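Local coordinates for beta-galacturonidase (Eisenbergiella tayi, PDB 6NCW), which probably hydrolyses terminal beta-linked galacturonic acid from glycosides, as a family 2 glycoside hydrolase of a gut bacterium, at residues A[2-7]-A[248-253]; A[68-73]-A[142-147]; A[220-225]-A[264-269]; A[318-323]-A[365-370]. All blocks are in the same frame, centred on the assembly; numbering follows the deposited sequence.

Contact 1. Residues A[2-7]-A[248-253]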
loop_
_atom_site.group_PDB
_atom_site.type_symbol
_atom_site.label_atom_id
_atom_site.label_comp_id
_atom_site.label_asym_id
_atom_site.label_seq_id
_atom_site.Cartn_x
_atom_site.Cartn_y
_atom_site.Cartn_z
ATOM N N ILE A 2 4.341 3.064 36.768
ATOM C CA ILE A 2 4.682 1.661 36.964
ATOM C C ILE A 2 3.437 0.799 37.148
ATOM O O ILE A 2 3.355 -0.307 36.606
ATOM C CB ILE A 2 5.642 1.492 38.166
ATOM C CG1 ILE A 2 6.938 2.287 37.967
ATOM C CG2 ILE A 2 5.957 0.029 38.383
ATOM C CD1 ILE A 2 7.850 1.710 36.889
ATOM N N ARG A 3 2.481 1.269 37.946
ATOM C CA ARG A 3 1.193 0.629 38.163
ATOM C C ARG A 3 0.121 1.697 38.007
ATOM O O ARG A 3 0.430 2.887 37.915
ATOM C CB ARG A 3 1.107 -0.009 39.557
ATOM C CG ARG A 3 2.290 -0.889 39.934
ATOM C CD ARG A 3 2.282 -2.184 39.135
ATOM N NE ARG A 3 1.074 -2.976 39.377
ATOM C CZ ARG A 3 0.964 -3.883 40.337
ATOM N NH1 ARG A 3 1.998 -4.098 41.151
ATOM N NH2 ARG A 3 -0.173 -4.565 40.494
ATOM N N THR A 4 -1.149 1.279 37.977
ATOM C CA THR A 4 -2.244 2.246 37.919
ATOM C C THR A 4 -2.626 2.791 39.293
ATOM O O THR A 4 -3.560 3.588 39.388
ATOM C CB THR A 4 -3.486 1.631 37.259
ATOM O OG1 THR A 4 -3.890 0.472 37.995
ATOM C CG2 THR A 4 -3.205 1.224 35.808
ATOM N N PHE A 5 -1.930 2.389 40.351
ATOM C CA PHE A 5 -2.194 2.870 41.696
ATOM C C PHE A 5 -0.851 2.963 42.413
ATOM O O PHE A 5 0.156 2.435 41.934
ATOM C CB PHE A 5 -3.161 1.927 42.417
ATOM C CG PHE A 5 -2.620 0.534 42.565
ATOM C CD1 PHE A 5 -1.993 0.141 43.739
ATOM C CD2 PHE A 5 -2.694 -0.366 41.511
ATOM C CE1 PHE A 5 -1.462 -1.131 43.867
ATOM C CE2 PHE A 5 -2.173 -1.645 41.631
ATOM C CZ PHE A 5 -1.556 -2.028 42.813
ATOM N N GLU A 6 -0.816 3.655 43.556
ATOM C CA GLU A 6 0.428 3.755 44.318
ATOM C C GLU A 6 0.582 2.534 45.215
ATOM O O GLU A 6 -0.322 2.188 45.983
ATOM C CB GLU A 6 0.480 5.040 45.148
ATOM C CG GLU A 6 0.576 6.322 44.308
ATOM C CD GLU A 6 1.835 6.403 43.422
ATOM O OE1 GLU A 6 2.954 6.604 43.951
ATOM O OE2 GLU A 6 1.703 6.275 42.180
ATOM N N THR A 7 1.721 1.868 45.097
ATOM C CA THR A 7 1.990 0.682 45.890
ATOM C C THR A 7 2.688 0.992 47.209
ATOM O O THR A 7 2.998 0.057 47.952
ATOM C CB THR A 7 2.843 -0.303 45.090
ATOM O OG1 THR A 7 4.051 0.346 44.685
ATOM C CG2 THR A 7 2.080 -0.781 43.861
ATOM N N ILE A 248 1.287 -1.875 49.351
ATOM C CA ILE A 248 -0.108 -1.750 48.947
ATOM C C ILE A 248 -0.288 -2.502 47.630
ATOM O O ILE A 248 0.517 -2.340 46.707
ATOM C CB ILE A 248 -0.522 -0.276 48.798
ATOM C CG1 ILE A 248 -0.154 0.518 50.064
ATOM C CG2 ILE A 248 -1.998 -0.171 48.543
ATOM C CD1 ILE A 248 -0.359 2.030 49.932
ATOM N N ASP A 249 -1.336 -3.327 47.546
ATOM C CA ASP A 249 -1.656 -4.050 46.321
ATOM C C ASP A 249 -3.148 -3.915 46.035
ATOM O O ASP A 249 -3.840 -3.168 46.733
ATOM C CB ASP A 249 -1.229 -5.519 46.437
ATOM C CG ASP A 249 -0.679 -6.079 45.113
ATOM O OD1 ASP A 249 -1.330 -5.883 44.054
ATOM O OD2 ASP A 249 0.401 -6.711 45.139
ATOM N N ARG A 250 -3.659 -4.602 45.016
ATOM C CA ARG A 250 -5.089 -4.588 44.718
ATOM C C ARG A 250 -5.616 -6.002 44.553
ATOM O O ARG A 250 -4.942 -6.860 43.978
ATOM C CB ARG A 250 -5.412 -3.804 43.454
ATOM C CG ARG A 250 -5.644 -2.341 43.684
ATOM C CD ARG A 250 -6.390 -1.713 42.536
ATOM N NE ARG A 250 -5.828 -2.145 41.259
ATOM C CZ ARG A 250 -5.956 -1.473 40.119
ATOM N NH1 ARG A 250 -6.612 -0.319 40.085
ATOM N NH2 ARG A 250 -5.421 -1.955 39.014
ATOM N N VAL A 251 -6.839 -6.229 45.026
ATOM C CA VAL A 251 -7.454 -7.546 44.990
ATOM C C VAL A 251 -8.862 -7.410 44.436
ATOM O O VAL A 251 -9.441 -6.322 44.392
ATOM C CB VAL A 251 -7.490 -8.235 46.381
ATOM C CG1 VAL A 251 -6.093 -8.308 46.990
ATOM C CG2 VAL A 251 -8.446 -7.515 47.311
ATOM N N GLY A 252 -9.377 -8.535 43.963
ATOM C CA GLY A 252 -10.788 -8.667 43.649
ATOM C C GLY A 252 -11.275 -9.998 44.182
ATOM O O GLY A 252 -10.518 -10.968 44.264
ATOM N N PHE A 253 -12.535 -10.023 44.595
ATOM C CA PHE A 253 -13.146 -11.214 45.191
ATOM C C PHE A 253 -13.845 -11.993 44.079
ATOM O O PHE A 253 -14.975 -11.678 43.697
ATOM C CB PHE A 253 -14.125 -10.830 46.307
ATOM C CG PHE A 253 -13.453 -10.413 47.605
ATOM C CD1 PHE A 253 -13.318 -11.314 48.657
ATOM C CD2 PHE A 253 -12.967 -9.118 47.777
ATOM C CE1 PHE A 253 -12.697 -10.934 49.853
ATOM C CE2 PHE A 253 -12.341 -8.735 48.965
ATOM C CZ PHE A 253 -12.207 -9.646 50.003
HETATM O O HOH W 1 -1.301 -7.322 41.817
HETATM O O HOH W 2 2.569 -6.801 42.921
#
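Phe-5 lays one face of its ring against the side chain of Arg-250. The CG methylene of Arg-250 stands 4.0 Å above the ring centroid, only 7° off the ring normal, a CH-pi contact. Farther along the arginine, NE comes within 3.6 Å of Phe-5 CD2, with guanidinium and ring planes 33° apart. A chi1 of 61° sets the ring between the backbone N and carbonyl carbon of Phe-5 and turns it onto strand 245-251. Phe-5 CZ also lies over a face of the Arg-3 guanidinium. Aromatic carbon suits this place because it can accept both methylenes and flat cations.

Segment 2-7 is an N-terminal arm of irregular backbone, laid between helix 317-326 and strand 245-251 of the immunoglobulin-like beta-sandwich.

Charge supplies a second set of links. Arg-3 NH2 and Asp-249 OD1 form a long salt bridge of 4.0 Å, filled in by a water that donates to Asp-249 OD1 at 2.7 Å and accepts from Arg-3 NH2. The anti lone pair of the same OD1 takes the backbone N-H of Arg-250 at 2.8 Å. Stronger partners lie on helix 317-326: Asp-321 for Arg-3, Glu-325 for Thr-4 and Arg-250.

Between backbones, Ile-248 N donates to Thr-7 O at 2.9 Å. In the other direction Thr-7 CA makes a bent, weak C-H...O contact with Ile-248 O.

Contact 2. Residues A[68-73]-A[142-147]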
loop_
_atom_site.group_PDB
_atom_site.type_symbol
_atom_site.label_atom_id
_atom_site.label_comp_id
_atom_site.label_asym_id
_atom_site.label_seq_id
_atom_site.Cartn_x
_atom_site.Cartn_y
_atom_site.Cartn_z
ATOM N N ILE A 68 19.145 0.315 50.209
ATOM C CA ILE A 68 18.340 0.618 49.033
ATOM C C ILE A 68 17.933 -0.666 48.318
ATOM O O ILE A 68 18.574 -1.715 48.432
ATOM C CB ILE A 68 19.069 1.548 48.044
ATOM C CG1 ILE A 68 20.228 0.815 47.373
ATOM C CG2 ILE A 68 19.531 2.821 48.747
ATOM C CD1 ILE A 68 20.842 1.571 46.193
ATOM N N ARG A 69 16.853 -0.551 47.552
ATOM C CA ARG A 69 16.379 -1.607 46.671
ATOM C C ARG A 69 16.136 -0.986 45.308
ATOM O O ARG A 69 15.411 0.009 45.196
ATOM C CB ARG A 69 15.101 -2.243 47.222
ATOM C CG ARG A 69 14.516 -3.366 46.392
ATOM C CD ARG A 69 13.205 -3.831 47.026
ATOM N NE ARG A 69 12.538 -4.837 46.215
ATOM C CZ ARG A 69 11.388 -4.652 45.576
ATOM N NH1 ARG A 69 10.752 -3.487 45.657
ATOM N NH2 ARG A 69 10.875 -5.643 44.851
ATOM N N LEU A 70 16.764 -1.543 44.284
ATOM C CA LEU A 70 16.463 -1.196 42.899
ATOM C C LEU A 70 15.591 -2.300 42.315
ATOM O O LEU A 70 16.034 -3.450 42.223
ATOM C CB LEU A 70 17.739 -1.039 42.081
ATOM C CG LEU A 70 18.660 0.091 42.524
ATOM C CD1 LEU A 70 20.106 -0.281 42.231
ATOM C CD2 LEU A 70 18.280 1.361 41.799
ATOM N N GLU A 71 14.355 -1.964 41.941
ATOM C CA GLU A 71 13.480 -2.917 41.272
ATOM C C GLU A 71 13.468 -2.662 39.767
ATOM O O GLU A 71 13.214 -1.536 39.317
ATOM C CB GLU A 71 12.050 -2.877 41.805
ATOM C CG GLU A 71 11.197 -3.974 41.112
ATOM C CD GLU A 71 9.756 -4.018 41.564
ATOM O OE1 GLU A 71 9.293 -3.057 42.217
ATOM O OE2 GLU A 71 9.082 -5.029 41.244
ATOM N N PHE A 72 13.745 -3.708 39.003
ATOM C CA PHE A 72 13.683 -3.676 37.544
ATOM C C PHE A 72 12.481 -4.490 37.079
ATOM O O PHE A 72 12.398 -5.692 37.357
ATOM C CB PHE A 72 14.977 -4.213 36.949
ATOM C CG PHE A 72 16.173 -3.369 37.288
ATOM C CD1 PHE A 72 16.849 -3.555 38.490
ATOM C CD2 PHE A 72 16.597 -2.367 36.424
ATOM C CE1 PHE A 72 17.948 -2.755 38.817
ATOM C CE2 PHE A 72 17.695 -1.561 36.752
ATOM C CZ PHE A 72 18.364 -1.760 37.949
ATOM N N LYS A 73 11.549 -3.837 36.386
ATOM C CA LYS A 73 10.344 -4.540 35.956
ATOM C C LYS A 73 10.562 -5.366 34.690
ATOM O O LYS A 73 9.820 -6.324 34.460
ATOM C CB LYS A 73 9.199 -3.552 35.734
ATOM C CG LYS A 73 8.675 -2.898 37.015
ATOM C CD LYS A 73 7.999 -3.903 37.934
ATOM C CE LYS A 73 7.354 -3.176 39.127
ATOM N NZ LYS A 73 6.699 -4.109 40.084
ATOM N N VAL A 142 11.823 1.131 36.166
ATOM C CA VAL A 142 12.883 0.980 37.164
ATOM C C VAL A 142 12.540 1.852 38.366
ATOM O O VAL A 142 12.160 3.020 38.207
ATOM C CB VAL A 142 14.271 1.365 36.612
ATOM C CG1 VAL A 142 15.329 1.257 37.696
ATOM C CG2 VAL A 142 14.650 0.497 35.419
ATOM N N VAL A 143 12.671 1.289 39.567
ATOM C CA VAL A 143 12.235 1.949 40.796
ATOM C C VAL A 143 13.362 1.901 41.819
ATOM O O VAL A 143 13.921 0.830 42.080
ATOM C CB VAL A 143 10.969 1.301 41.389
ATOM C CG1 VAL A 143 10.588 2.005 42.695
ATOM C CG2 VAL A 143 9.820 1.397 40.413
ATOM N N LEU A 144 13.686 3.061 42.400
ATOM C CA LEU A 144 14.623 3.165 43.518
ATOM C C LEU A 144 13.840 3.319 44.817
ATOM O O LEU A 144 12.995 4.207 44.931
ATOM C CB LEU A 144 15.567 4.356 43.351
ATOM C CG LEU A 144 16.400 4.706 44.611
ATOM C CD1 LEU A 144 17.469 3.660 44.894
ATOM C CD2 LEU A 144 17.028 6.112 44.510
ATOM N N GLU A 145 14.123 2.454 45.784
ATOM C CA GLU A 145 13.475 2.462 47.085
ATOM C C GLU A 145 14.540 2.583 48.165
ATOM O O GLU A 145 15.561 1.891 48.119
ATOM C CB GLU A 145 12.661 1.191 47.310
ATOM C CG GLU A 145 11.552 0.969 46.296
ATOM C CD GLU A 145 10.880 -0.369 46.494
ATOM O OE1 GLU A 145 11.464 -1.190 47.226
ATOM O OE2 GLU A 145 9.786 -0.606 45.929
ATOM N N GLU A 146 14.299 3.465 49.125
ATOM C CA GLU A 146 15.176 3.632 50.275
ATOM C C GLU A 146 14.537 2.911 51.451
ATOM O O GLU A 146 13.393 3.202 51.814
ATOM C CB GLU A 146 15.427 5.114 50.563
ATOM C CG GLU A 146 16.549 5.659 49.675
ATOM C CD GLU A 146 16.874 7.130 49.871
ATOM O OE1 GLU A 146 17.519 7.480 50.890
ATOM O OE2 GLU A 146 16.507 7.933 48.979
ATOM N N LEU A 147 15.252 1.938 52.003
ATOM C CA LEU A 147 14.709 1.044 53.014
ATOM C C LEU A 147 15.278 1.373 54.391
ATOM O O LEU A 147 16.244 2.133 54.541
ATOM C CB LEU A 147 15.020 -0.410 52.665
ATOM C CG LEU A 147 14.569 -0.872 51.274
ATOM C CD1 LEU A 147 15.060 -2.274 51.031
ATOM C CD2 LEU A 147 13.055 -0.810 51.179
#
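Arg-69 and Glu-145 lie side by side and point the same way from facing positions on two antiparallel strands. With CG anti to the backbone N (chi1 -180°) and the chain extended to NE, Arg-69 runs alongside the glutamate until NH1 meets Glu-145 OE1 at 2.9 Å. The bond is nearly straight, 167°, and lies in the guanidinium plane, yet it reaches OE1 from above the carboxylate plane. Glu-71 stretches out on the same face and sets its CB over the guanidinium. Its OE2 receives Lys-73 NZ at 2.8 Å, completing a salt-bridge network in which the two basic groups probably offset the closeness of the Glu-71 and Glu-145 carboxylates. Long charged chains can reach one another across the strands here, and Arg-11 joins Arg-69 in pairing with buried Glu-145.

The other face is largely apolar. Phe-72 and Val-142 are aligned alongside each other, Phe-72 CD2 resting 3.6 Å from Val-142 CG2, while Leu-70 CD2 and Leu-144 CD1 meet at 3.9 Å as their chains cross. Between the two faces, Arg-69 with Glu-145 and Glu-71 with Val-143 are hydrogen-bonded pairs, each joined by two N-H...O=C bonds.

These are the central strands of a four-stranded antiparallel sheet, consistent with the family's jelly-roll sugar-binding domain. Strand 12-15 flanks 142-147 and strand 98-105 flanks 68-72, its Asp-99 binding Arg-69, whereas Phe-62 and Val-81 of the facing sheet pack under the apolar side.

Contact 3. Residues A[220-225]-A[264-269]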
loop_
_atom_site.group_PDB
_atom_site.type_symbol
_atom_site.label_atom_id
_atom_site.label_comp_id
_atom_site.label_asym_id
_atom_site.label_seq_id
_atom_site.Cartn_x
_atom_site.Cartn_y
_atom_site.Cartn_z
ATOM N N ALA A 220 -17.633 -7.587 51.229
ATOM C CA ALA A 220 -16.944 -7.659 49.946
ATOM C C ALA A 220 -17.938 -7.871 48.814
ATOM O O ALA A 220 -18.861 -8.681 48.929
ATOM C CB ALA A 220 -15.903 -8.781 49.952
ATOM N N GLU A 221 -17.750 -7.126 47.725
ATOM C CA GLU A 221 -18.485 -7.348 46.481
ATOM C C GLU A 221 -17.644 -8.129 45.479
ATOM O O GLU A 221 -16.411 -8.079 45.500
ATOM C CB GLU A 221 -18.913 -6.027 45.843
ATOM C CG GLU A 221 -20.032 -5.326 46.596
ATOM C CD GLU A 221 -19.944 -3.821 46.469
ATOM O OE1 GLU A 221 -19.757 -3.330 45.333
ATOM O OE2 GLU A 221 -20.038 -3.133 47.509
ATOM N N CYS A 222 -18.335 -8.828 44.582
ATOM C CA CYS A 222 -17.696 -9.658 43.570
ATOM C C CYS A 222 -16.886 -8.836 42.574
ATOM O O CYS A 222 -17.264 -7.724 42.192
ATOM C CB CYS A 222 -18.751 -10.470 42.800
ATOM S SG CYS A 222 -19.580 -11.717 43.826
ATOM N N TRP A 223 -15.765 -9.407 42.152
ATOM C CA TRP A 223 -15.125 -9.029 40.903
ATOM C C TRP A 223 -15.641 -9.972 39.825
ATOM O O TRP A 223 -15.724 -11.186 40.041
ATOM C CB TRP A 223 -13.603 -9.115 41.015
ATOM C CG TRP A 223 -12.848 -8.620 39.785
ATOM C CD1 TRP A 223 -12.289 -7.380 39.610
ATOM C CD2 TRP A 223 -12.567 -9.354 38.585
ATOM N NE1 TRP A 223 -11.687 -7.298 38.378
ATOM C CE2 TRP A 223 -11.842 -8.494 37.725
ATOM C CE3 TRP A 223 -12.857 -10.653 38.150
ATOM C CZ2 TRP A 223 -11.407 -8.890 36.456
ATOM C CZ3 TRP A 223 -12.415 -11.050 36.887
ATOM C CH2 TRP A 223 -11.698 -10.163 36.060
ATOM N N SER A 224 -15.997 -9.412 38.676
ATOM C CA SER A 224 -16.410 -10.205 37.528
ATOM C C SER A 224 -16.302 -9.334 36.292
ATOM O O SER A 224 -16.201 -8.105 36.406
ATOM C CB SER A 224 -17.848 -10.718 37.688
ATOM O OG SER A 224 -18.746 -9.667 37.394
ATOM N N PRO A 225 -16.303 -9.940 35.097
ATOM C CA PRO A 225 -16.310 -9.136 33.861
ATOM C C PRO A 225 -17.359 -8.045 33.844
ATOM O O PRO A 225 -17.068 -6.941 33.380
ATOM C CB PRO A 225 -16.569 -10.186 32.779
ATOM C CG PRO A 225 -15.910 -11.426 33.319
ATOM C CD PRO A 225 -15.999 -11.356 34.834
ATOM N N LEU A 264 -15.611 -22.423 35.816
ATOM C CA LEU A 264 -16.602 -21.691 36.590
ATOM C C LEU A 264 -15.971 -20.436 37.175
ATOM O O LEU A 264 -14.972 -20.516 37.894
ATOM C CB LEU A 264 -17.179 -22.558 37.704
ATOM C CG LEU A 264 -17.904 -23.863 37.386
ATOM C CD1 LEU A 264 -18.281 -24.535 38.699
ATOM C CD2 LEU A 264 -19.135 -23.608 36.532
ATOM N N LEU A 265 -16.568 -19.286 36.888
ATOM C CA LEU A 265 -16.186 -18.027 37.516
ATOM C C LEU A 265 -17.327 -17.580 38.423
ATOM O O LEU A 265 -18.428 -17.309 37.939
ATOM C CB LEU A 265 -15.887 -16.970 36.457
ATOM C CG LEU A 265 -15.707 -15.549 36.942
ATOM C CD1 LEU A 265 -14.412 -15.413 37.715
ATOM C CD2 LEU A 265 -15.731 -14.639 35.749
ATOM N N ASN A 266 -17.073 -17.511 39.732
ATOM C CA ASN A 266 -18.131 -17.177 40.696
ATOM C C ASN A 266 -19.356 -18.063 40.505
ATOM O O ASN A 266 -20.496 -17.612 40.653
ATOM C CB ASN A 266 -18.539 -15.706 40.603
ATOM C CG ASN A 266 -17.402 -14.781 40.929
ATOM O OD1 ASN A 266 -16.454 -15.183 41.592
ATOM N ND2 ASN A 266 -17.473 -13.545 40.446
ATOM N N GLY A 267 -19.128 -19.319 40.134
ATOM C CA GLY A 267 -20.196 -20.278 39.996
ATOM C C GLY A 267 -20.852 -20.342 38.639
ATOM O O GLY A 267 -21.737 -21.185 38.443
ATOM N N ARG A 268 -20.461 -19.491 37.692
ATOM C CA ARG A 268 -21.104 -19.432 36.381
ATOM C C ARG A 268 -20.198 -20.042 35.317
ATOM O O ARG A 268 -18.975 -19.895 35.381
ATOM C CB ARG A 268 -21.449 -17.984 36.008
ATOM C CG ARG A 268 -22.154 -17.246 37.128
ATOM C CD ARG A 268 -22.648 -15.883 36.682
ATOM N NE ARG A 268 -23.623 -16.007 35.603
ATOM C CZ ARG A 268 -24.156 -14.974 34.962
ATOM N NH1 ARG A 268 -23.808 -13.732 35.293
ATOM N NH2 ARG A 268 -25.029 -15.183 33.983
ATOM N N LYS A 269 -20.801 -20.732 34.348
ATOM C CA LYS A 269 -20.049 -21.429 33.305
ATOM C C LYS A 269 -19.512 -20.403 32.316
ATOM O O LYS A 269 -20.275 -19.827 31.538
ATOM C CB LYS A 269 -20.914 -22.465 32.588
ATOM C CG LYS A 269 -21.384 -23.578 33.505
ATOM C CD LYS A 269 -22.410 -24.496 32.838
ATOM C CE LYS A 269 -22.832 -25.630 33.783
ATOM N NZ LYS A 269 -23.347 -26.830 33.039
#
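Asn-266 ND2 donates to Trp-223 O at 3.0 Å, the one hydrogen bond that joins these segments. The acceptor lies in the amide plane of Asn-266, while the donor is tilted 30° from the carbonyl plane of Trp-223. A chi1 of -62°, with CG opposite the carbonyl carbon, directs the amide from the turn toward that oxygen. The NH2 group also touches the CB atoms of Cys-222 and Ser-224, and OD1 accepts from Glu-255 N, so that both ends of the amide are engaged and its rotation is fixed.

Asn-266 and Gly-267 are the central residues of a type I' turn, which makes a two-residue beta-hairpin between strand 262-265 and strand 268-276, the latter continuing as a strand of the TIM barrel. Asparagine tolerates the positive phi of 52° better than most residues, and the backbone angles of Gly-267 call for glycine. Leu-265 and Arg-268 close the hairpin by exchanging two backbone bonds, the shorter being Leu-265 N to Arg-268 O at 2.9 Å.

Beside the amide, a Leu-265 methyl, CD2, presses on CD of the Pro-225 ring at 3.4 Å, tighter than usual van der Waals contact. Trp-223, from the beta-sandwich side, sends its indole NE1 to Asp-324 O.

Contact 4. Residues A[318-323]-A[365-370]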
loop_
_atom_site.group_PDB
_atom_site.type_symbol
_atom_site.label_atom_id
_atom_site.label_comp_id
_atom_site.label_asym_id
_atom_site.label_seq_id
_atom_site.Cartn_x
_atom_site.Cartn_y
_atom_site.Cartn_z
ATOM N N LEU A 318 1.460 -3.238 34.574
ATOM C CA LEU A 318 0.589 -2.132 34.201
ATOM C C LEU A 318 -0.539 -2.613 33.280
ATOM O O LEU A 318 -1.683 -2.158 33.392
ATOM C CB LEU A 318 1.428 -1.037 33.538
ATOM C CG LEU A 318 0.751 0.269 33.114
ATOM C CD1 LEU A 318 0.299 1.070 34.336
ATOM C CD2 LEU A 318 1.714 1.087 32.262
ATOM N N PHE A 319 -0.235 -3.539 32.368
ATOM C CA PHE A 319 -1.271 -4.069 31.479
ATOM C C PHE A 319 -2.261 -4.919 32.265
ATOM O O PHE A 319 -3.479 -4.787 32.097
ATOM C CB PHE A 319 -0.631 -4.890 30.345
ATOM C CG PHE A 319 -1.616 -5.338 29.282
ATOM C CD1 PHE A 319 -2.076 -4.443 28.316
ATOM C CD2 PHE A 319 -2.076 -6.641 29.250
ATOM C CE1 PHE A 319 -2.984 -4.846 27.327
ATOM C CE2 PHE A 319 -2.991 -7.053 28.278
ATOM C CZ PHE A 319 -3.442 -6.152 27.315
ATOM N N LEU A 320 -1.744 -5.793 33.139
ATOM C CA LEU A 320 -2.605 -6.601 34.002
ATOM C C LEU A 320 -3.491 -5.722 34.876
ATOM O O LEU A 320 -4.675 -6.022 35.051
ATOM C CB LEU A 320 -1.753 -7.541 34.861
ATOM C CG LEU A 320 -0.874 -8.537 34.085
ATOM C CD1 LEU A 320 0.072 -9.290 35.006
ATOM C CD2 LEU A 320 -1.739 -9.530 33.313
ATOM N N ASP A 321 -2.942 -4.631 35.427
ATOM C CA ASP A 321 -3.764 -3.661 36.160
ATOM C C ASP A 321 -4.940 -3.196 35.310
ATOM O O ASP A 321 -6.073 -3.107 35.790
ATOM C CB ASP A 321 -2.953 -2.424 36.584
ATOM C CG ASP A 321 -2.002 -2.677 37.761
ATOM O OD1 ASP A 321 -1.107 -1.818 37.961
ATOM O OD2 ASP A 321 -2.122 -3.713 38.466
ATOM N N LEU A 322 -4.675 -2.845 34.052
ATOM C CA LEU A 322 -5.753 -2.345 33.202
ATOM C C LEU A 322 -6.774 -3.433 32.886
ATOM O O LEU A 322 -7.955 -3.126 32.671
ATOM C CB LEU A 322 -5.182 -1.749 31.918
ATOM C CG LEU A 322 -4.416 -0.432 32.087
ATOM C CD1 LEU A 322 -3.458 -0.192 30.900
ATOM C CD2 LEU A 322 -5.376 0.745 32.250
ATOM N N CYS A 323 -6.349 -4.699 32.853
ATOM C CA CYS A 323 -7.313 -5.785 32.679
ATOM C C CYS A 323 -8.151 -5.976 33.944
ATOM O O CYS A 323 -9.367 -6.185 33.852
ATOM C CB CYS A 323 -6.596 -7.089 32.310
ATOM S SG CYS A 323 -5.755 -7.114 30.663
ATOM N N TYR A 365 0.413 -12.707 41.769
ATOM C CA TYR A 365 -0.556 -13.532 42.496
ATOM C C TYR A 365 -1.903 -12.843 42.675
ATOM O O TYR A 365 -2.952 -13.499 42.651
ATOM C CB TYR A 365 0.010 -13.900 43.873
ATOM C CG TYR A 365 -0.845 -14.911 44.598
ATOM C CD1 TYR A 365 -0.575 -16.281 44.498
ATOM C CD2 TYR A 365 -1.941 -14.508 45.351
ATOM C CE1 TYR A 365 -1.374 -17.222 45.154
ATOM C CE2 TYR A 365 -2.743 -15.431 46.003
ATOM C CZ TYR A 365 -2.458 -16.789 45.906
ATOM O OH TYR A 365 -3.265 -17.703 46.562
ATOM N N ASN A 366 -1.894 -11.530 42.892
ATOM C CA ASN A 366 -3.094 -10.844 43.349
ATOM C C ASN A 366 -4.034 -10.410 42.238
ATOM O O ASN A 366 -5.133 -9.943 42.551
ATOM C CB ASN A 366 -2.714 -9.607 44.176
ATOM C CG ASN A 366 -2.060 -9.974 45.497
ATOM O OD1 ASN A 366 -2.483 -10.919 46.156
ATOM N ND2 ASN A 366 -1.015 -9.244 45.874
ATOM N N HIS A 367 -3.629 -10.505 40.972
ATOM C CA HIS A 367 -4.430 -9.937 39.881
ATOM C C HIS A 367 -5.709 -10.735 39.692
ATOM O O HIS A 367 -5.638 -11.899 39.281
ATOM C CB HIS A 367 -3.628 -9.898 38.570
ATOM C CG HIS A 367 -2.588 -8.819 38.536
ATOM N ND1 HIS A 367 -2.884 -7.504 38.234
ATOM C CD2 HIS A 367 -1.261 -8.853 38.795
ATOM C CE1 HIS A 367 -1.782 -6.777 38.311
ATOM N NE2 HIS A 367 -0.783 -7.573 38.649
ATOM N N PRO A 368 -6.883 -10.180 39.990
ATOM C CA PRO A 368 -8.117 -10.948 39.768
ATOM C C PRO A 368 -8.338 -11.325 38.315
ATOM O O PRO A 368 -9.039 -12.310 38.042
ATOM C CB PRO A 368 -9.210 -10.001 40.276
ATOM C CG PRO A 368 -8.595 -8.613 40.088
ATOM C CD PRO A 368 -7.155 -8.809 40.458
ATOM N N SER A 369 -7.781 -10.570 37.365
ATOM C CA SER A 369 -8.002 -10.896 35.955
ATOM C C SER A 369 -7.396 -12.240 35.589
ATOM O O SER A 369 -7.941 -12.965 34.745
ATOM C CB SER A 369 -7.421 -9.803 35.059
ATOM O OG SER A 369 -6.021 -9.686 35.269
ATOM N N ILE A 370 -6.274 -12.595 36.208
ATOM C CA ILE A 370 -5.594 -13.840 35.873
ATOM C C ILE A 370 -6.431 -14.989 36.415
ATOM O O ILE A 370 -6.550 -15.147 37.632
ATOM C CB ILE A 370 -4.183 -13.882 36.443
ATOM C CG1 ILE A 370 -3.310 -12.775 35.828
ATOM C CG2 ILE A 370 -3.576 -15.241 36.151
ATOM C CD1 ILE A 370 -2.014 -12.582 36.597
#
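His-367 presents a ring face to Leu-320, whose CB lies 3.7 Å from the ring centroid and 18° off the normal, a CH-pi contact. This is the tight part of the interface: Leu-320 CB comes to 3.5 Å from His-367 CE1, and the two side chains cross at about a right angle. At the edge of the same ring, Asp-321 OD2 sits 3.1 Å from CE1, near the ring plane, where the carbon between two nitrogens carries a polarised C-H. The acid may also favour positive charge on the imidazole, an effect that Arg-3 probably tempers. The stronger partners lie elsewhere: His-367 ND1 is hydrogen-bonded to Asp-324, and Asp-321 forms a salt bridge with Arg-3.

Packing is looser beyond the ring, although every touching residue is buried and no part faces solvent. Leu-320 CD1 and Ile-370 CD1 are 4.2 Å apart, and Cys-323 CB stands 4.0 Å from Ser-369 CB. Small side chains suit the latter spot, where the helix and the loop draw near. With chi1 at 61°, Ser-369 turns its OG to Asp-324, which therefore holds both the serine and the histidine.

Residues 367-370 form a type I turn leading from helix 349-364 into barrel strand 370-374. Strand 329-333 lies beside the contact, Val-330 touching both Cys-323 and Ser-369. Helix 290-302 packs against Phe-319 and Leu-322, and Leu-20 of the second subunit also reaches Leu-322.

In the fold
Contacts 1, 3 and 4 meet where the immunoglobulin-like sandwich joins the TIM barrel. Contacts 1 and 4 are closest, centres about 9 Å apart, linked by the salt bridge from Arg-3 NE to Asp-321 OD1 at 2.8 Å and by a weak hydrogen bond from Asn-366 to Asp-249. Contact 3, about 15 Å from contact 4 between centres, sends the Trp-223 indole against Pro-368 and Ser-369, while Trp-223 N probably bonds Phe-253 O of contact 1. Contact 2 belongs to the N-terminal domain, about 17 Å from contact 1 between centres; Ile-2 bridges them by packing on Lys-73 and Val-143. All four lie away from the galacturonate-binding residues.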